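PDB 4I1D: ABC transporter substrate-binding protein from Bradyrhizobium japonicum, which probably captures small solutes, perhaps polyamines such as putrescine and spermidine, in the periplasm for an ABC importer, and is seen here with D-malate. Local coordinates for residues His142-Leu147 and Ala304-Pro309; Arg168-Leu173 and Glu315-Ser320. All coordinates share one frame; numbering follows the deposited sequence.

In the fold
From the N terminus, the chain has already laid down several strands and helices before strand 137-140 leads into the turn at 142-147, then runs through helix 146-153 to helix 166-176, which holds 168-173. A long passage carrying part of the sheet and the malate site follows before helix 303-306 and helix 309-321. Contact 1 closes a loop of 156 residues by bringing 304-309 back to 142-147; contact 2 closes one of 141 residues between 168-173 and 315-320. The two loops cross. The centres of the two contacts lie about 11 Å apart, and Pro143 and Leu147 touch Trp318 and Leu173 respectively, so the two early segments and the two late ones pack together.

Contact 1 of 2, residues His142-Leu147 and Ala304-Pro309; sequences HPIATL and AWWSSP. With SO4 (sulfate ion), chain H.
Ile144 and Trp306 meet with the isoleucine CD1 lying over one face of the indole, a contact whose modelled spacing is too short to be taken literally. The branch gets there because CG1 stands beside the backbone N, anti to the carbonyl carbon (chi1 -54°). Against the opposite face of the indole sits its own neighbour, Trp305, with CZ3 3.3 Å above the ring plane, so the indole is held between two apolar groups. Its far corner is also occupied: Leu147 CD1 approaches Trp306 CH2 at 3.7 Å, and Pro143 CB lies 4.1 Å from the same carbon. The polar edge is met as well, Trp306 NE1 bonding to Glu148 OE1. In this type 2 periplasmic-binding fold, the indole thus joins the turn that enters helix 146-153 to the short helix 303-306, just before the C-terminal helix. That turn is braced internally, with Thr146 OG1 donating to His142 O at 2.6 Å. The partly exposed side lies at Ile144 and at Ser308, which stands at the N-cap of helix 309-321 and returns its OG to Trp305 O at 2.6 Å; its backbone N reaches the same oxygen. On the solvent side a sulfate, probably from the crystallisation liquor, is modelled doubtfully close to Ala304 N and is bonded to Ser302 OG.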
ATOM      1  N   HIS A 142      23.517  -8.914  10.648  1.00 46.35           N
ATOM      2  CA  HIS A 142      23.489 -10.240  10.051  1.00 46.78           C
ATOM      3  C   HIS A 142      23.719 -11.312  11.107  1.00 44.99           C
ATOM      4  O   HIS A 142      24.565 -11.153  11.981  1.00 50.87           O
ATOM      5  CB  HIS A 142      24.561 -10.343   8.967  1.00 47.20           C
ATOM      6  CG  HIS A 142      24.293 -11.412   7.959  1.00 58.90           C
ATOM      7  ND1 HIS A 142      24.613 -12.736   8.175  1.00 60.58           N
ATOM      8  CD2 HIS A 142      23.734 -11.356   6.726  1.00 62.06           C
ATOM      9  CE1 HIS A 142      24.265 -13.446   7.119  1.00 61.79           C
ATOM     10  NE2 HIS A 142      23.729 -12.633   6.226  1.00 63.36           N
ATOM     11  N   PRO A 143      22.966 -12.413  11.023  1.00 43.88           N
ATOM     12  CA  PRO A 143      23.039 -13.442  12.073  1.00 47.72           C
ATOM     13  C   PRO A 143      24.360 -14.211  12.094  1.00 44.12           C
ATOM     14  O   PRO A 143      24.824 -14.575  13.174  1.00 48.29           O
ATOM     15  CB  PRO A 143      21.863 -14.372  11.745  1.00 48.83           C
ATOM     16  CG  PRO A 143      21.565 -14.114  10.273  1.00 51.50           C
ATOM     17  CD  PRO A 143      21.893 -12.669  10.045  1.00 42.51           C
ATOM     18  N   ILE A 144      24.967 -14.435  10.932  1.00 43.31           N
ATOM     19  CA  ILE A 144      26.191 -15.235  10.848  1.00 44.73           C
ATOM     20  C   ILE A 144      27.362 -14.599  11.609  1.00 45.93           C
ATOM     21  O   ILE A 144      27.641 -13.419  11.432  1.00 44.97           O
ATOM     22  CB  ILE A 144      26.601 -15.444   9.389  1.00 57.61           C
ATOM     23  CG1 ILE A 144      25.436 -16.036   8.601  1.00 64.37           C
ATOM     24  CG2 ILE A 144      27.820 -16.351   9.297  1.00 58.55           C
ATOM     25  CD1 ILE A 144      25.161 -17.454   8.946  1.00 67.52           C
ATOM     26  N   ALA A 145      28.046 -15.400  12.426  1.00 48.50           N
ATOM     27  CA  ALA A 145      29.143 -14.947  13.297  1.00 45.24           C
ATOM     28  C   ALA A 145      28.632 -14.125  14.478  1.00 43.59           C
ATOM     29  O   ALA A 145      29.149 -14.234  15.585  1.00 52.90           O
ATOM     30  CB  ALA A 145      30.189 -14.156  12.514  1.00 42.80           C
ATOM     31  N   THR A 146      27.618 -13.300  14.234  1.00 38.84           N
ATOM     32  CA  THR A 146      27.026 -12.485  15.293  1.00 38.79           C
ATOM     33  C   THR A 146      26.437 -13.354  16.417  1.00 42.18           C
ATOM     34  O   THR A 146      26.706 -13.115  17.605  1.00 45.28           O
ATOM     35  CB  THR A 146      25.950 -11.536  14.722  1.00 45.02           C
ATOM     36  OG1 THR A 146      26.501 -10.798  13.623  1.00 47.89           O
ATOM     37  CG2 THR A 146      25.454 -10.560  15.785  1.00 45.53           C
ATOM     38  N   LEU A 147      25.642 -14.361  16.048  1.00 43.31           N
ATOM     39  CA  LEU A 147      25.069 -15.272  17.040  1.00 40.59           C
ATOM     40  C   LEU A 147      26.179 -15.944  17.830  1.00 43.68           C
ATOM     41  O   LEU A 147      26.107 -16.023  19.053  1.00 46.45           O
ATOM     42  CB  LEU A 147      24.206 -16.343  16.382  1.00 42.03           C
ATOM     43  CG  LEU A 147      22.953 -15.847  15.670  1.00 49.63           C
ATOM     44  CD1 LEU A 147      22.056 -17.023  15.342  1.00 56.06           C
ATOM     45  CD2 LEU A 147      22.214 -14.842  16.537  1.00 43.60           C
ATOM     46  N   ALA A 304      27.969 -26.934   8.335  1.00 48.32           N
ATOM     47  CA  ALA A 304      26.952 -27.970   8.440  1.00 56.84           C
ATOM     48  C   ALA A 304      25.787 -27.478   9.303  1.00 56.44           C
ATOM     49  O   ALA A 304      24.631 -27.726   8.985  1.00 62.04           O
ATOM     50  CB  ALA A 304      27.542 -29.259   9.014  1.00 59.50           C
ATOM     51  N   TRP A 305      26.083 -26.775  10.389  1.00 49.56           N
ATOM     52  CA  TRP A 305      24.995 -26.250  11.220  1.00 47.96           C
ATOM     53  C   TRP A 305      24.232 -25.135  10.499  1.00 55.61           C
ATOM     54  O   TRP A 305      23.000 -25.178  10.430  1.00 50.19           O
ATOM     55  CB  TRP A 305      25.464 -25.769  12.600  1.00 43.54           C
ATOM     56  CG  TRP A 305      24.281 -25.351  13.477  1.00 48.97           C
ATOM     57  CD1 TRP A 305      23.539 -26.158  14.301  1.00 43.78           C
ATOM     58  CD2 TRP A 305      23.696 -24.040  13.572  1.00 41.08           C
ATOM     59  NE1 TRP A 305      22.539 -25.427  14.908  1.00 51.91           N
ATOM     60  CE2 TRP A 305      22.617 -24.127  14.477  1.00 49.21           C
ATOM     61  CE3 TRP A 305      23.986 -22.806  12.985  1.00 48.35           C
ATOM     62  CZ2 TRP A 305      21.826 -23.027  14.804  1.00 54.08           C
ATOM     63  CZ3 TRP A 305      23.199 -21.709  13.317  1.00 49.88           C
ATOM     64  CH2 TRP A 305      22.134 -21.829  14.219  1.00 51.06           C
ATOM     65  N   TRP A 306      24.961 -24.159   9.947  1.00 47.24           N
ATOM     66  CA  TRP A 306      24.324 -23.021   9.283  1.00 47.48           C
ATOM     67  C   TRP A 306      23.472 -23.386   8.066  1.00 55.15           C
ATOM     68  O   TRP A 306      22.491 -22.702   7.762  1.00 57.37           O
ATOM     69  CB  TRP A 306      25.348 -21.943   8.907  1.00 40.29           C
ATOM     70  CG  TRP A 306      25.631 -21.051  10.050  1.00 42.86           C
ATOM     71  CD1 TRP A 306      26.768 -21.007  10.790  1.00 46.22           C
ATOM     72  CD2 TRP A 306      24.734 -20.096  10.624  1.00 44.91           C
ATOM     73  NE1 TRP A 306      26.644 -20.067  11.791  1.00 46.98           N
ATOM     74  CE2 TRP A 306      25.402 -19.495  11.709  1.00 49.98           C
ATOM     75  CE3 TRP A 306      23.430 -19.686  10.324  1.00 50.13           C
ATOM     76  CZ2 TRP A 306      24.816 -18.497  12.489  1.00 53.73           C
ATOM     77  CZ3 TRP A 306      22.846 -18.696  11.108  1.00 53.21           C
ATOM     78  CH2 TRP A 306      23.540 -18.115  12.172  1.00 53.20           C
ATOM     79  N   SER A 307      23.850 -24.458   7.378  1.00 50.94           N
ATOM     80  CA  SER A 307      23.141 -24.896   6.181  1.00 48.07           C
ATOM     81  C   SER A 307      22.068 -25.949   6.489  1.00 51.08           C
ATOM     82  O   SER A 307      21.427 -26.486   5.582  1.00 57.34           O
ATOM     83  CB  SER A 307      24.143 -25.464   5.172  1.00 52.51           C
ATOM     84  OG  SER A 307      24.791 -26.615   5.700  1.00 52.63           O
ATOM     85  N   SER A 308      21.884 -26.257   7.766  1.00 50.91           N
ATOM     86  CA  SER A 308      20.871 -27.221   8.172  1.00 49.91           C
ATOM     87  C   SER A 308      19.553 -26.482   8.440  1.00 57.18           C
ATOM     88  O   SER A 308      19.536 -25.253   8.507  1.00 54.34           O
ATOM     89  CB  SER A 308      21.321 -27.946   9.441  1.00 54.50           C
ATOM     90  OG  SER A 308      21.206 -27.090  10.573  1.00 52.70           O
ATOM     91  N   PRO A 309      18.450 -27.232   8.598  1.00 53.37           N
ATOM     92  CA  PRO A 309      17.158 -26.630   8.939  1.00 57.93           C
ATOM     93  C   PRO A 309      17.224 -25.676  10.136  1.00 58.93           C
ATOM     94  O   PRO A 309      16.550 -24.644  10.108  1.00 55.93           O
ATOM     95  CB  PRO A 309      16.293 -27.852   9.275  1.00 59.64           C
ATOM     96  CG  PRO A 309      16.838 -28.925   8.359  1.00 56.77           C
ATOM     97  CD  PRO A 309      18.331 -28.682   8.346  1.00 58.43           C
TER
HETATM   98  S   SO4 H 404      31.338 -28.002   9.068  0.95120.68           S
HETATM   99  O1  SO4 H 404      32.364 -26.959   9.060  0.95116.87           O
HETATM  100  O2  SO4 H 404      31.348 -28.682   7.772  0.95117.04           O
HETATM  101  O3  SO4 H 404      31.583 -28.951  10.154  0.95115.75           O
HETATM  102  O4  SO4 H 404      30.028 -27.397   9.289  0.95126.84           O

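Contact 2 of 2, residues Arg168-Leu173 and Glu315-Ser320. With ACT (acetate ion), chain S; SO4 (sulfate ion), chain G.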
ATOM      1  N   ARG A 168      19.140 -18.332  23.431  1.00 56.90           N
ATOM      2  CA  ARG A 168      20.175 -17.766  24.281  1.00 52.17           C
ATOM      3  C   ARG A 168      20.979 -16.682  23.547  1.00 47.68           C
ATOM      4  O   ARG A 168      21.305 -15.638  24.108  1.00 53.63           O
ATOM      5  CB  ARG A 168      21.093 -18.885  24.761  1.00 56.68           C
ATOM      6  CG  ARG A 168      22.162 -18.458  25.728  1.00 59.61           C
ATOM      7  CD  ARG A 168      23.016 -19.641  26.137  1.00 57.15           C
ATOM      8  NE  ARG A 168      24.032 -19.249  27.104  1.00 58.13           N
ATOM      9  CZ  ARG A 168      24.911 -20.087  27.636  1.00 61.20           C
ATOM     10  NH1 ARG A 168      24.895 -21.367  27.285  1.00 64.91           N
ATOM     11  NH2 ARG A 168      25.803 -19.648  28.516  1.00 56.38           N
ATOM     12  N   ALA A 169      21.287 -16.913  22.283  1.00 47.60           N
ATOM     13  CA  ALA A 169      22.038 -15.904  21.547  1.00 45.91           C
ATOM     14  C   ALA A 169      21.219 -14.618  21.357  1.00 51.73           C
ATOM     15  O   ALA A 169      21.749 -13.515  21.521  1.00 47.65           O
ATOM     16  CB  ALA A 169      22.482 -16.447  20.236  1.00 39.85           C
ATOM     17  N   PHE A 170      19.936 -14.760  21.009  1.00 47.27           N
ATOM     18  CA  PHE A 170      19.067 -13.598  20.801  1.00 47.37           C
ATOM     19  C   PHE A 170      18.817 -12.828  22.099  1.00 57.68           C
ATOM     20  O   PHE A 170      18.751 -11.598  22.098  1.00 55.93           O
ATOM     21  CB  PHE A 170      17.741 -13.985  20.126  1.00 48.14           C
ATOM     22  CG  PHE A 170      17.850 -14.130  18.619  1.00 50.20           C
ATOM     23  CD1 PHE A 170      17.618 -15.354  17.998  1.00 52.61           C
ATOM     24  CD2 PHE A 170      18.191 -13.041  17.826  1.00 51.82           C
ATOM     25  CE1 PHE A 170      17.719 -15.487  16.604  1.00 54.49           C
ATOM     26  CE2 PHE A 170      18.303 -13.165  16.435  1.00 57.15           C
ATOM     27  CZ  PHE A 170      18.067 -14.392  15.826  1.00 53.99           C
ATOM     28  N   LYS A 171      18.697 -13.541  23.209  1.00 56.30           N
ATOM     29  CA  LYS A 171      18.503 -12.854  24.472  1.00 59.55           C
ATOM     30  C   LYS A 171      19.729 -11.982  24.748  1.00 58.62           C
ATOM     31  O   LYS A 171      19.613 -10.810  25.124  1.00 54.51           O
ATOM     32  CB  LYS A 171      18.254 -13.841  25.618  1.00 64.71           C
ATOM     33  CG  LYS A 171      17.805 -13.148  26.893  1.00 77.93           C
ATOM     34  CD  LYS A 171      17.680 -14.091  28.077  1.00 87.87           C
ATOM     35  CE  LYS A 171      17.249 -13.320  29.326  1.00 86.37           C
ATOM     36  NZ  LYS A 171      17.165 -14.185  30.543  1.00 93.60           N
ATOM     37  N   LYS A 172      20.908 -12.550  24.529  1.00 49.39           N
ATOM     38  CA  LYS A 172      22.150 -11.836  24.795  1.00 50.44           C
ATOM     39  C   LYS A 172      22.289 -10.624  23.848  1.00 48.52           C
ATOM     40  O   LYS A 172      22.787  -9.563  24.227  1.00 48.61           O
ATOM     41  CB  LYS A 172      23.330 -12.806  24.681  1.00 43.71           C
ATOM     42  CG  LYS A 172      24.596 -12.376  25.387  1.00 54.59           C
ATOM     43  CD  LYS A 172      24.428 -12.365  26.901  1.00 52.36           C
ATOM     44  CE  LYS A 172      25.716 -11.914  27.553  1.00 54.25           C
ATOM     45  NZ  LYS A 172      25.542 -11.485  28.966  1.00 61.11           N
ATOM     46  N   LEU A 173      21.805 -10.774  22.625  1.00 48.93           N
ATOM     47  CA  LEU A 173      21.866  -9.677  21.666  1.00 54.48           C
ATOM     48  C   LEU A 173      20.884  -8.558  22.002  1.00 53.47           C
ATOM     49  O   LEU A 173      21.158  -7.378  21.753  1.00 49.27           O
ATOM     50  CB  LEU A 173      21.613 -10.190  20.250  1.00 45.49           C
ATOM     51  CG  LEU A 173      22.839 -10.813  19.595  1.00 46.48           C
ATOM     52  CD1 LEU A 173      22.413 -11.620  18.380  1.00 51.87           C
ATOM     53  CD2 LEU A 173      23.830  -9.714  19.210  1.00 40.55           C
ATOM     54  N   GLU A 315      18.287 -17.987  10.738  1.00 47.96           N
ATOM     55  CA  GLU A 315      18.369 -16.879   9.783  1.00 56.72           C
ATOM     56  C   GLU A 315      17.035 -16.161   9.651  1.00 58.47           C
ATOM     57  O   GLU A 315      16.996 -14.933   9.666  1.00 54.10           O
ATOM     58  CB  GLU A 315      18.859 -17.346   8.405  1.00 55.61           C
ATOM     59  CG  GLU A 315      20.311 -17.783   8.393  1.00 72.84           C
ATOM     60  CD  GLU A 315      20.833 -18.089   6.992  1.00 93.33           C
ATOM     61  OE1 GLU A 315      21.006 -17.137   6.199  1.00103.99           O
ATOM     62  OE2 GLU A 315      21.076 -19.280   6.684  1.00 94.75           O
ATOM     63  N   LYS A 316      15.949 -16.926   9.535  1.00 58.41           N
ATOM     64  CA  LYS A 316      14.619 -16.339   9.398  1.00 63.62           C
ATOM     65  C   LYS A 316      14.227 -15.489  10.606  1.00 61.78           C
ATOM     66  O   LYS A 316      13.413 -14.574  10.489  1.00 70.93           O
ATOM     67  CB  LYS A 316      13.549 -17.411   9.118  1.00 70.02           C
ATOM     68  CG  LYS A 316      13.763 -18.149   7.799  1.00 83.21           C
ATOM     69  CD  LYS A 316      12.453 -18.583   7.134  1.00 95.18           C
ATOM     70  CE  LYS A 316      12.726 -19.183   5.742  1.00102.91           C
ATOM     71  NZ  LYS A 316      11.494 -19.428   4.914  1.00107.29           N
ATOM     72  N   ARG A 317      14.797 -15.788  11.767  1.00 53.82           N
ATOM     73  CA  ARG A 317      14.451 -15.036  12.974  1.00 58.79           C
ATOM     74  C   ARG A 317      15.121 -13.671  13.012  1.00 57.79           C
ATOM     75  O   ARG A 317      14.646 -12.776  13.700  1.00 52.03           O
ATOM     76  CB  ARG A 317      14.783 -15.822  14.251  1.00 55.10           C
ATOM     77  CG  ARG A 317      13.816 -16.972  14.520  1.00 59.12           C
ATOM     78  CD  ARG A 317      14.332 -17.916  15.577  1.00 61.65           C
ATOM     79  NE  ARG A 317      14.444 -17.261  16.873  1.00 70.48           N
ATOM     80  CZ  ARG A 317      14.691 -17.901  18.010  1.00 67.70           C
ATOM     81  NH1 ARG A 317      14.848 -19.222  18.005  1.00 63.50           N
ATOM     82  NH2 ARG A 317      14.773 -17.220  19.150  1.00 59.88           N
ATOM     83  N   TRP A 318      16.220 -13.517  12.271  1.00 48.68           N
ATOM     84  CA  TRP A 318      16.980 -12.273  12.307  1.00 52.40           C
ATOM     85  C   TRP A 318      16.098 -11.138  11.849  1.00 56.63           C
ATOM     86  O   TRP A 318      16.082 -10.070  12.452  1.00 54.88           O
ATOM     87  CB  TRP A 318      18.216 -12.331  11.404  1.00 52.18           C
ATOM     88  CG  TRP A 318      19.127 -11.168  11.635  1.00 56.65           C
ATOM     89  CD1 TRP A 318      19.276 -10.064  10.842  1.00 52.17           C
ATOM     90  CD2 TRP A 318      19.990 -10.975  12.758  1.00 50.24           C
ATOM     91  NE1 TRP A 318      20.193  -9.203  11.397  1.00 50.80           N
ATOM     92  CE2 TRP A 318      20.647  -9.738  12.574  1.00 52.14           C
ATOM     93  CE3 TRP A 318      20.280 -11.731  13.900  1.00 47.79           C
ATOM     94  CZ2 TRP A 318      21.575  -9.237  13.497  1.00 48.34           C
ATOM     95  CZ3 TRP A 318      21.202 -11.237  14.815  1.00 40.30           C
ATOM     96  CH2 TRP A 318      21.839 -10.001  14.606  1.00 45.62           C
ATOM     97  N   ALA A 319      15.362 -11.391  10.773  1.00 59.53           N
ATOM     98  CA  ALA A 319      14.540 -10.373  10.147  1.00 67.44           C
ATOM     99  C   ALA A 319      13.645  -9.698  11.171  1.00 68.62           C
ATOM    100  O   ALA A 319      13.561  -8.475  11.214  1.00 70.80           O
ATOM    101  CB  ALA A 319      13.713 -10.974   9.008  1.00 70.62           C
ATOM    102  N   SER A 320      12.992 -10.494  12.010  1.00 74.55           N
ATOM    103  CA  SER A 320      12.075  -9.943  13.003  1.00 72.13           C
ATOM    104  C   SER A 320      12.813  -9.409  14.229  1.00 62.93           C
ATOM    105  O   SER A 320      12.308  -8.541  14.948  1.00 61.57           O
ATOM    106  CB  SER A 320      11.025 -10.980  13.409  1.00 83.60           C
ATOM    107  OG  SER A 320      11.611 -12.040  14.142  1.00 89.19           O
TER
HETATM  108  C   ACT S 415      13.639 -13.756  17.935  1.00 94.98           C
HETATM  109  O   ACT S 415      13.247 -14.543  17.038  1.00 84.00           O
HETATM  110  OXT ACT S 415      14.184 -14.272  18.945  1.00 93.73           O
HETATM  111  CH3 ACT S 415      13.459 -12.268  17.809  1.00 95.70           C
HETATM  112  S   SO4 G 403      27.454 -22.664  29.895  0.98135.89           S
HETATM  113  O1  SO4 G 403      28.533 -21.687  29.750  0.98130.55           O
HETATM  114  O2  SO4 G 403      26.999 -23.091  28.573  0.98132.99           O
HETATM  115  O3  SO4 G 403      27.936 -23.827  30.634  0.98137.35           O
HETATM  116  O4  SO4 G 403      26.340 -22.069  30.631  0.98137.41           O
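Packing of the C-terminal helix 309-321 on helix 166-176 in this type 2 periplasmic-binding fold is exemplified by Phe170 and Trp318, which meet between the two. The short segments run nearly parallel, their axes 25° apart, and at 12.1 Å they are spaced widely enough for aromatic side chains to fill the interval. The rings touch at their rims, with no stacking of one on the other: Phe170 CE2 lies 3.5 Å from Trp318 CE3, with the planes inclined at 39°. Leu173 reaches the edge of the same indole, its CD1 3.8 Å from Trp318 CZ3 and near the ring plane. Phe321 meets both rings, while the NE1 of the buried Trp318 is satisfied by Asn141 OD1. Toward the surface the apolar contact gives way to charge. Arg317, bent at chi3 (65°), turns its guanidinium back so that one face lies against Phe170 CD1, which is 3.6 Å from NH2. The edge of that group grips an acetate, probably from the crystallisation liquor, by two bonds: NE to the acetate O at 3.0 Å and NH2 to OXT at 3.0 Å. NH2 also forms a salt bridge with Asp167, which helps fix the rotation of the guanidinium. The acetate carbon rests over a face of the Phe170 ring, offset toward its rim. With the ring cut back to an alanine here, a gap would probably open beside Trp318 CE3 and the Arg317 guanidinium would be left without the ring it lies against. Two residues earlier in helix 166-176, extended Arg168, salt-bridged through NE to Asp154, points its NH1 almost straight at O2 of a sulfate, 3.0 Å away.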